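Local coordinates for protein response regulator aspartate phosphatase I (Bacillus subtilis subsp. subtilis, PDB 4I1A) that dephosphorylates the sporulation phosphotransferase Spo0F, inhibiting it, and activates transfer of the mobile element ICEBs1 by inactivating its repressor ImmR, at residues K332-V337 with R368-K373; S302-I307 with E338-E343; N323-L328 with N358-M363. All blocks are in the same frame, centred on the assembly; numbering follows the deposited sequence.

Contact 1: K332-V337 with R368-K373; sequences KMFADV and RRKIKK
Lys370 lies over one face of the Phe334 ring, the two side chains crossing at a slant. Its CB stands almost on the ring normal, 3.9 Å from the centroid of the Phe334 ring and 8° off that normal, which is a CH-pi contact. With CG anti to its own carbonyl carbon (chi1 -79°), the chain then runs across the face, and CD comes down at the far rim, 3.4 Å from Phe334 CE1 and 3.6 Å from Phe334 CZ. At chi4 the chain bends, and NZ ends 6.5 Å from Lys332 NZ, two like charges that do not touch. Lysine suits this surface position because its methylene groups can cover an aromatic face while the chain carries the ammonium on beyond the ring. The opposite face of the ring is backed by Lys332 CA, 3.6 Å above its plane, so the ring lies between the Lys370 side chain and the Lys332 backbone. Helices 334-351 and 354-373 are consecutive in the tetratricopeptide repeat (TPR) domain, whose predicted sixth repeat spans 338-371, and here the first turn of one meets the C-terminal part of the other. Were Phe334 exchanged for an alanine, the Lys370 methylenes would probably lose the face they lie on, and a gap would be likely to open beside Ile371. Beside the ring, Ile371 fills the remaining seam with its longer branch: CG1 sits 3.7 Å from Phe334 CB, and CD1 reaches on to within 3.7 Å of the backbone N of Ala335, whose small side chain probably helps the methyl to approach.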
loop_
_atom_site.group_PDB
_atom_site.type_symbol
_atom_site.label_atom_id
_atom_site.label_comp_id
_atom_site.label_asym_id
_atom_site.label_seq_id
_atom_site.Cartn_x
_atom_site.Cartn_y
_atom_site.Cartn_z
ATOM N N LYS A 332 -0.468 13.509 10.505
ATOM C CA LYS A 332 -1.745 12.788 10.493
ATOM C C LYS A 332 -1.668 11.413 9.832
ATOM O O LYS A 332 -2.657 10.929 9.287
ATOM C CB LYS A 332 -2.846 13.601 9.808
ATOM C CG LYS A 332 -2.876 15.076 10.153
ATOM C CD LYS A 332 -2.794 15.326 11.642
ATOM C CE LYS A 332 -2.868 16.817 11.907
ATOM N NZ LYS A 332 -2.622 17.142 13.331
ATOM N N MET A 333 -0.499 10.787 9.869
ATOM C CA MET A 333 -0.335 9.447 9.304
ATOM C C MET A 333 -0.543 8.361 10.377
ATOM O O MET A 333 0.365 7.611 10.747
ATOM C CB MET A 333 1.029 9.337 8.624
ATOM C CG MET A 333 1.319 10.534 7.719
ATOM S SD MET A 333 2.904 10.420 6.854
ATOM C CE MET A 333 2.517 9.131 5.669
ATOM N N PHE A 334 -1.770 8.300 10.874
ATOM C CA PHE A 334 -2.112 7.466 12.014
ATOM C C PHE A 334 -2.132 5.963 11.725
ATOM O O PHE A 334 -1.849 5.160 12.612
ATOM C CB PHE A 334 -3.423 7.956 12.626
ATOM C CG PHE A 334 -3.360 9.386 13.080
ATOM C CD1 PHE A 334 -2.431 9.777 14.033
ATOM C CD2 PHE A 334 -4.214 10.345 12.547
ATOM C CE1 PHE A 334 -2.353 11.108 14.457
ATOM C CE2 PHE A 334 -4.145 11.671 12.963
ATOM C CZ PHE A 334 -3.204 12.056 13.921
ATOM N N ALA A 335 -2.440 5.591 10.486
ATOM C CA ALA A 335 -2.349 4.190 10.070
ATOM C C ALA A 335 -0.909 3.684 10.216
ATOM O O ALA A 335 -0.665 2.653 10.856
ATOM C CB ALA A 335 -2.865 3.997 8.632
ATOM N N ASP A 336 0.037 4.428 9.643
ATOM C CA ASP A 336 1.473 4.163 9.820
ATOM C C ASP A 336 1.880 4.128 11.279
ATOM O O ASP A 336 2.627 3.258 11.683
ATOM C CB ASP A 336 2.302 5.197 9.081
ATOM C CG ASP A 336 2.213 5.033 7.587
ATOM O OD1 ASP A 336 1.786 3.951 7.146
ATOM O OD2 ASP A 336 2.578 5.974 6.861
ATOM N N VAL A 337 1.360 5.054 12.075
ATOM C CA VAL A 337 1.680 5.090 13.502
ATOM C C VAL A 337 1.117 3.876 14.231
ATOM O O VAL A 337 1.762 3.299 15.107
ATOM C CB VAL A 337 1.148 6.385 14.180
ATOM C CG1 VAL A 337 1.259 6.291 15.717
ATOM C CG2 VAL A 337 1.888 7.602 13.660
ATOM N N ARG A 368 -5.229 4.508 16.696
ATOM C CA ARG A 368 -6.473 3.878 16.256
ATOM C C ARG A 368 -7.652 4.804 16.558
ATOM O O ARG A 368 -8.498 5.047 15.696
ATOM C CB ARG A 368 -6.655 2.519 16.945
ATOM C CG ARG A 368 -7.959 1.768 16.629
ATOM C CD ARG A 368 -8.615 1.189 17.912
ATOM N NE ARG A 368 -9.413 2.180 18.646
ATOM C CZ ARG A 368 -10.275 1.895 19.623
ATOM N NH1 ARG A 368 -10.471 0.641 20.001
ATOM N NH2 ARG A 368 -10.950 2.869 20.219
ATOM N N ARG A 369 -7.699 5.331 17.779
ATOM C CA ARG A 369 -8.746 6.279 18.150
ATOM C C ARG A 369 -8.772 7.496 17.232
ATOM O O ARG A 369 -9.840 7.976 16.857
ATOM C CB ARG A 369 -8.613 6.699 19.610
ATOM C CG ARG A 369 -8.980 5.571 20.579
ATOM C CD ARG A 369 -8.890 5.987 22.034
ATOM N NE ARG A 369 -9.475 4.956 22.893
ATOM C CZ ARG A 369 -8.933 4.516 24.028
ATOM N NH1 ARG A 369 -7.780 5.019 24.459
ATOM N NH2 ARG A 369 -9.544 3.571 24.734
ATOM N N LYS A 370 -7.597 7.975 16.846
ATOM C CA LYS A 370 -7.525 9.119 15.953
ATOM C C LYS A 370 -8.031 8.797 14.555
ATOM O O LYS A 370 -8.618 9.658 13.899
ATOM C CB LYS A 370 -6.111 9.709 15.931
ATOM C CG LYS A 370 -5.844 10.579 17.149
ATOM C CD LYS A 370 -4.423 11.072 17.208
ATOM C CE LYS A 370 -4.279 12.181 18.243
ATOM N NZ LYS A 370 -5.153 13.349 17.907
ATOM N N ILE A 371 -7.831 7.561 14.106
ATOM C CA ILE A 371 -8.395 7.130 12.828
ATOM C C ILE A 371 -9.933 7.122 12.863
ATOM O O ILE A 371 -10.564 7.700 11.991
ATOM C CB ILE A 371 -7.850 5.751 12.373
ATOM C CG1 ILE A 371 -6.347 5.827 12.126
ATOM C CG2 ILE A 371 -8.555 5.273 11.089
ATOM C CD1 ILE A 371 -5.715 4.482 11.820
ATOM N N LYS A 372 -10.536 6.480 13.863
ATOM C CA LYS A 372 -11.996 6.507 14.007
ATOM C C LYS A 372 -12.552 7.928 14.126
ATOM O O LYS A 372 -13.656 8.206 13.662
ATOM C CB LYS A 372 -12.441 5.686 15.216
ATOM C CG LYS A 372 -11.969 4.251 15.205
ATOM C CD LYS A 372 -12.695 3.403 16.241
ATOM C CE LYS A 372 -12.644 1.932 15.845
ATOM N NZ LYS A 372 -13.188 1.710 14.461
ATOM N N LYS A 373 -11.788 8.825 14.748
ATOM C CA LYS A 373 -12.231 10.209 14.931
ATOM C C LYS A 373 -12.145 11.018 13.623
ATOM O O LYS A 373 -12.734 12.095 13.505
ATOM C CB LYS A 373 -11.403 10.886 16.033
ATOM C CG LYS A 373 -12.096 12.044 16.730
ATOM C CD LYS A 373 -11.243 12.623 17.862
ATOM C CE LYS A 373 -9.979 13.352 17.358
ATOM N NZ LYS A 373 -10.247 14.716 16.797
#

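Contact 2: S302-I307 with E338-E343; sequences SAKFKI and ENFSIE
The helical segments 302-307 and 338-343 stand well apart, the nearest alpha carbons being those of Ile307 and Phe340 at 8.6 Å, so long side chains must span the gap. The segments lie in the predicted fifth and sixth TPR repeats, on helix 299-313 and helix 334-351. Phe340 does most of the bridging. Its CB points toward the other helix, and its ring meets two partners, both at a slant. Ile307 brings up its terminal methyl, with CD1 4.3 Å from Phe340 CD1, while from the same side of the ring plane, but at the diagonally placed carbon, Lys304 CE lies 3.9 Å from Phe340 CE2. The lysine chain is extended beyond CG and crosses the phenylalanine at about a right angle, so that it touches the aromatic group with its last methylene and carries NZ past it. That buried ammonium forms a salt bridge with Glu300 and makes a cation-pi contact with Tyr301, which probably offsets the cost of burying its charge. Phe325 of helix 318-330 also touches Phe340. Lys306, by contrast, folds back on its own helix: NZ bonds to Ser302 O at 2.8 Å, tilted 23° out of the carbonyl plane, while Lys306 N binds the same oxygen from the opposite face.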
loop_
_atom_site.group_PDB
_atom_site.type_symbol
_atom_site.label_atom_id
_atom_site.label_comp_id
_atom_site.label_asym_id
_atom_site.label_seq_id
_atom_site.Cartn_x
_atom_site.Cartn_y
_atom_site.Cartn_z
ATOM N N SER A 302 11.964 8.873 5.449
ATOM C CA SER A 302 13.057 9.355 6.283
ATOM C C SER A 302 12.740 9.093 7.759
ATOM O O SER A 302 13.569 8.573 8.495
ATOM C CB SER A 302 13.302 10.839 6.017
ATOM O OG SER A 302 14.276 11.357 6.898
ATOM N N ALA A 303 11.522 9.417 8.177
ATOM C CA ALA A 303 11.069 9.101 9.529
ATOM C C ALA A 303 10.968 7.584 9.737
ATOM O O ALA A 303 11.321 7.055 10.801
ATOM C CB ALA A 303 9.735 9.781 9.822
ATOM N N LYS A 304 10.507 6.874 8.717
ATOM C CA LYS A 304 10.390 5.433 8.850
ATOM C C LYS A 304 11.748 4.732 8.962
ATOM O O LYS A 304 11.908 3.827 9.788
ATOM C CB LYS A 304 9.517 4.847 7.730
ATOM C CG LYS A 304 8.029 5.181 7.904
ATOM C CD LYS A 304 7.207 4.856 6.659
ATOM C CE LYS A 304 5.714 5.007 6.972
ATOM N NZ LYS A 304 4.855 5.022 5.759
ATOM N N PHE A 305 12.722 5.137 8.143
ATOM C CA PHE A 305 14.092 4.619 8.307
ATOM C C PHE A 305 14.658 4.910 9.701
ATOM O O PHE A 305 15.341 4.068 10.285
ATOM C CB PHE A 305 15.033 5.120 7.207
ATOM C CG PHE A 305 14.910 4.351 5.923
ATOM C CD1 PHE A 305 15.370 3.040 5.837
ATOM C CD2 PHE A 305 14.296 4.917 4.810
ATOM C CE1 PHE A 305 15.238 2.312 4.652
ATOM C CE2 PHE A 305 14.165 4.195 3.622
ATOM C CZ PHE A 305 14.642 2.897 3.544
ATOM N N LYS A 306 14.307 6.065 10.263
ATOM C CA LYS A 306 14.713 6.394 11.635
ATOM C C LYS A 306 14.180 5.413 12.688
ATOM O O LYS A 306 14.824 5.195 13.722
ATOM C CB LYS A 306 14.360 7.841 12.009
ATOM C CG LYS A 306 15.050 8.900 11.146
ATOM C CD LYS A 306 16.527 8.558 10.872
ATOM C CE LYS A 306 17.050 9.200 9.568
ATOM N NZ LYS A 306 16.311 8.739 8.333
ATOM N N ILE A 307 13.016 4.822 12.430
ATOM C CA ILE A 307 12.477 3.797 13.324
ATOM C C ILE A 307 13.327 2.526 13.251
ATOM O O ILE A 307 13.708 1.962 14.280
ATOM C CB ILE A 307 11.003 3.436 12.998
ATOM C CG1 ILE A 307 10.080 4.634 13.262
ATOM C CG2 ILE A 307 10.551 2.211 13.826
ATOM C CD1 ILE A 307 8.648 4.417 12.724
ATOM N N GLU A 338 -0.099 3.496 13.862
ATOM C CA GLU A 338 -0.750 2.364 14.487
ATOM C C GLU A 338 -0.020 1.061 14.147
ATOM O O GLU A 338 0.343 0.290 15.030
ATOM C CB GLU A 338 -2.205 2.295 14.031
ATOM C CG GLU A 338 -2.969 1.117 14.586
ATOM C CD GLU A 338 -4.181 0.766 13.732
ATOM O OE1 GLU A 338 -5.112 0.112 14.245
ATOM O OE2 GLU A 338 -4.193 1.136 12.537
ATOM N N ASN A 339 0.208 0.830 12.863
ATOM C CA ASN A 339 0.875 -0.381 12.428
ATOM C C ASN A 339 2.324 -0.497 12.908
ATOM O O ASN A 339 2.727 -1.539 13.427
ATOM C CB ASN A 339 0.760 -0.531 10.900
ATOM C CG ASN A 339 -0.692 -0.717 10.447
ATOM O OD1 ASN A 339 -1.033 -0.442 9.296
ATOM N ND2 ASN A 339 -1.553 -1.183 11.364
ATOM N N PHE A 340 3.101 0.573 12.756
ATOM C CA PHE A 340 4.500 0.535 13.166
ATOM C C PHE A 340 4.694 0.447 14.669
ATOM O O PHE A 340 5.597 -0.250 15.144
ATOM C CB PHE A 340 5.287 1.711 12.588
ATOM C CG PHE A 340 5.760 1.469 11.208
ATOM C CD1 PHE A 340 6.978 0.855 10.990
ATOM C CD2 PHE A 340 4.974 1.818 10.112
ATOM C CE1 PHE A 340 7.427 0.609 9.693
ATOM C CE2 PHE A 340 5.409 1.575 8.810
ATOM C CZ PHE A 340 6.640 0.969 8.602
ATOM N N SER A 341 3.862 1.150 15.426
ATOM C CA SER A 341 3.990 1.096 16.878
ATOM C C SER A 341 3.654 -0.293 17.449
ATOM O O SER A 341 4.168 -0.687 18.512
ATOM C CB SER A 341 3.121 2.156 17.542
ATOM O OG SER A 341 1.750 1.915 17.314
ATOM N N ILE A 342 2.788 -1.030 16.760
ATOM C CA ILE A 342 2.527 -2.410 17.158
ATOM C C ILE A 342 3.771 -3.281 16.909
ATOM O O ILE A 342 4.154 -4.104 17.753
ATOM C CB ILE A 342 1.306 -2.999 16.426
ATOM C CG1 ILE A 342 0.004 -2.412 16.985
ATOM C CG2 ILE A 342 1.312 -4.543 16.504
ATOM C CD1 ILE A 342 -1.231 -2.695 16.065
ATOM N N GLU A 343 4.396 -3.105 15.749
ATOM C CA GLU A 343 5.617 -3.842 15.432
ATOM C C GLU A 343 6.711 -3.534 16.446
ATOM O O GLU A 343 7.443 -4.424 16.882
ATOM C CB GLU A 343 6.102 -3.491 14.030
ATOM C CG GLU A 343 5.147 -3.914 12.933
ATOM C CD GLU A 343 5.778 -4.891 11.984
ATOM O OE1 GLU A 343 5.605 -4.726 10.756
ATOM O OE2 GLU A 343 6.463 -5.820 12.471
#

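Contact 3: N323-L328 with N358-M363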
loop_
_atom_site.group_PDB
_atom_site.type_symbol
_atom_site.label_atom_id
_atom_site.label_comp_id
_atom_site.label_asym_id
_atom_site.label_seq_id
_atom_site.Cartn_x
_atom_site.Cartn_y
_atom_site.Cartn_z
ATOM N N ASN A 323 10.902 10.176 18.163
ATOM C CA ASN A 323 10.859 11.358 17.304
ATOM C C ASN A 323 10.282 11.060 15.926
ATOM O O ASN A 323 9.573 11.873 15.349
ATOM C CB ASN A 323 12.238 11.993 17.184
ATOM C CG ASN A 323 12.805 12.407 18.537
ATOM O OD1 ASN A 323 14.021 12.460 18.723
ATOM N ND2 ASN A 323 11.920 12.685 19.493
ATOM N N ALA A 324 10.560 9.875 15.410
ATOM C CA ALA A 324 10.009 9.496 14.124
ATOM C C ALA A 324 8.476 9.377 14.190
ATOM O O ALA A 324 7.786 9.814 13.260
ATOM C CB ALA A 324 10.629 8.209 13.665
ATOM N N PHE A 325 7.961 8.800 15.284
ATOM C CA PHE A 325 6.510 8.707 15.512
ATOM C C PHE A 325 5.880 10.070 15.721
ATOM O O PHE A 325 4.752 10.306 15.307
ATOM C CB PHE A 325 6.152 7.764 16.688
ATOM C CG PHE A 325 6.153 6.303 16.302
ATOM C CD1 PHE A 325 5.195 5.804 15.435
ATOM C CD2 PHE A 325 7.120 5.439 16.782
ATOM C CE1 PHE A 325 5.199 4.468 15.060
ATOM C CE2 PHE A 325 7.128 4.106 16.414
ATOM C CZ PHE A 325 6.169 3.620 15.550
ATOM N N SER A 326 6.609 10.963 16.372
ATOM C CA SER A 326 6.172 12.345 16.474
ATOM C C SER A 326 6.003 12.926 15.074
ATOM O O SER A 326 5.002 13.576 14.790
ATOM C CB SER A 326 7.185 13.194 17.253
ATOM O OG SER A 326 7.177 12.891 18.632
ATOM N N TYR A 327 6.978 12.694 14.194
ATOM C CA TYR A 327 6.886 13.291 12.867
ATOM C C TYR A 327 5.667 12.751 12.135
ATOM O O TYR A 327 4.875 13.518 11.578
ATOM C CB TYR A 327 8.143 13.090 12.006
ATOM C CG TYR A 327 7.888 13.610 10.606
ATOM C CD1 TYR A 327 8.031 14.969 10.312
ATOM C CD2 TYR A 327 7.439 12.760 9.593
ATOM C CE1 TYR A 327 7.765 15.461 9.042
ATOM C CE2 TYR A 327 7.172 13.241 8.320
ATOM C CZ TYR A 327 7.333 14.586 8.050
ATOM O OH TYR A 327 7.049 15.049 6.787
ATOM N N LEU A 328 5.532 11.428 12.141
ATOM C CA LEU A 328 4.422 10.761 11.461
ATOM C C LEU A 328 3.070 11.221 11.998
ATOM O O LEU A 328 2.183 11.587 11.226
ATOM C CB LEU A 328 4.556 9.248 11.583
ATOM C CG LEU A 328 5.705 8.656 10.768
ATOM C CD1 LEU A 328 5.888 7.168 11.054
ATOM C CD2 LEU A 328 5.484 8.914 9.274
ATOM N N ASN A 358 4.744 -1.594 26.537
ATOM C CA ASN A 358 3.460 -1.001 26.914
ATOM C C ASN A 358 3.247 0.401 26.353
ATOM O O ASN A 358 2.145 0.733 25.907
ATOM C CB ASN A 358 3.291 -0.982 28.428
ATOM C CG ASN A 358 2.721 -2.277 28.963
ATOM O OD1 ASN A 358 2.758 -3.325 28.294
ATOM N ND2 ASN A 358 2.198 -2.219 30.179
ATOM N N GLU A 359 4.308 1.212 26.384
ATOM C CA GLU A 359 4.270 2.576 25.858
ATOM C C GLU A 359 3.842 2.585 24.410
ATOM O O GLU A 359 3.072 3.437 23.989
ATOM C CB GLU A 359 5.636 3.252 26.001
ATOM C CG GLU A 359 5.802 4.516 25.155
ATOM C CD GLU A 359 6.975 5.377 25.604
ATOM O OE1 GLU A 359 7.070 5.674 26.816
ATOM O OE2 GLU A 359 7.804 5.750 24.747
ATOM N N TYR A 360 4.305 1.600 23.658
ATOM C CA TYR A 360 4.001 1.542 22.240
ATOM C C TYR A 360 2.658 0.871 21.918
ATOM O O TYR A 360 2.025 1.207 20.911
ATOM C CB TYR A 360 5.186 0.936 21.463
ATOM C CG TYR A 360 6.265 1.975 21.241
ATOM C CD1 TYR A 360 6.147 2.913 20.213
ATOM C CD2 TYR A 360 7.372 2.054 22.083
ATOM C CE1 TYR A 360 7.097 3.881 20.019
ATOM C CE2 TYR A 360 8.349 3.022 21.894
ATOM C CZ TYR A 360 8.198 3.936 20.861
ATOM O OH TYR A 360 9.139 4.908 20.657
ATOM N N TYR A 361 2.205 -0.046 22.772
ATOM C CA TYR A 361 0.837 -0.569 22.630
ATOM C C TYR A 361 -0.140 0.568 22.905
ATOM O O TYR A 361 -1.134 0.714 22.184
ATOM C CB TYR A 361 0.555 -1.775 23.552
ATOM C CG TYR A 361 1.234 -3.062 23.096
ATOM C CD1 TYR A 361 1.063 -3.540 21.795
ATOM C CD2 TYR A 361 2.047 -3.797 23.967
ATOM C CE1 TYR A 361 1.688 -4.721 21.366
ATOM C CE2 TYR A 361 2.680 -4.970 23.548
ATOM C CZ TYR A 361 2.497 -5.421 22.240
ATOM O OH TYR A 361 3.116 -6.565 21.799
ATOM N N ARG A 362 0.170 1.389 23.914
ATOM C CA ARG A 362 -0.661 2.548 24.257
ATOM C C ARG A 362 -0.737 3.505 23.096
ATOM O O ARG A 362 -1.792 4.057 22.805
ATOM C CB ARG A 362 -0.120 3.292 25.481
ATOM C CG ARG A 362 -0.239 2.495 26.790
ATOM C CD ARG A 362 0.096 3.333 28.018
ATOM N NE ARG A 362 -0.982 3.233 28.990
ATOM C CZ ARG A 362 -1.541 4.263 29.603
ATOM N NH1 ARG A 362 -1.100 5.486 29.371
ATOM N NH2 ARG A 362 -2.532 4.065 30.459
ATOM N N MET A 363 0.383 3.675 22.407
ATOM C CA MET A 363 0.430 4.609 21.294
ATOM C C MET A 363 -0.411 4.124 20.129
ATOM O O MET A 363 -1.092 4.919 19.471
ATOM C CB MET A 363 1.865 4.855 20.832
ATOM C CG MET A 363 1.970 6.041 19.892
ATOM S SD MET A 363 3.670 6.518 19.671
ATOM C CE MET A 363 4.110 5.208 18.598
#
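Phe325 takes the terminal methyl of Met363 on one face of its ring. Met363 CE lies 3.4 Å from the centroid of the Phe325 ring and 17° off the normal, a close CH-pi contact displaced toward the CB end, where CE is only 3.3 Å from Phe325 CG. The sulfur hangs farther out: Met363 SD is 4.8 Å from the same centroid and approaches obliquely, so this Met-aromatic contact is carried chiefly by the methyl. The torsions explain the pose. Met363 leaves its backbone with CG anti to N and stays extended as far as SD, then bends at chi3 (76°), which lowers CE onto the phenyl face. An unbranched chain ending in a methyl that can turn about the sulfur suits a flat ring face. The segments lie on helix 318-330 and on helix 354-373, whose segment 358-363 lies in the predicted sixth TPR repeat; Phe325 also packs against Phe340 and Val337 of helix 334-351, which comes between them in the chain, and against Ile307 of helix 299-313. In a TPR array such interlocking of large apolar side chains between neighbouring helices holds the superhelical stack together. Tyr360, one turn before Met363, supplies the third member. Its CB does not aim straight at the other helix, yet the ring extends far enough for CE1 to reach Phe325 CD2 and Phe325 CE2, each at 3.6 Å. Phe325 CD2 lies at the edge of the tyrosine, near its plane. The two rings meet obliquely, their planes at 51° and their centroids 5.6 Å apart. Tyr360 further touches Ile321 and Lys322 on helix 318-330, extending the seam by about a turn toward that helix's start.

How the contacts relate
Contacts 2 and 3 are the closest pair, with centres about 8 Å apart, and Ser341 knits them: its N lies 3.4 Å from Phe325 CZ and its CB 3.4 Å from Met363 CE. Contact 1 sits nearer the chain surface, its centre about 13 Å from that of contact 2 and 11 Å from that of contact 3. A salt bridge, Asp336 OD2 to Lys304 NZ at 2.7 Å, ties contacts 1 and 2. Between contacts 1 and 3, Val337 CG2 packs 3.8 Å from Leu328 CB. Helix 334-351 serves contacts 1 and 2, helix 354-373 contacts 1 and 3, so together they join four consecutive helices of the array's C-terminal end.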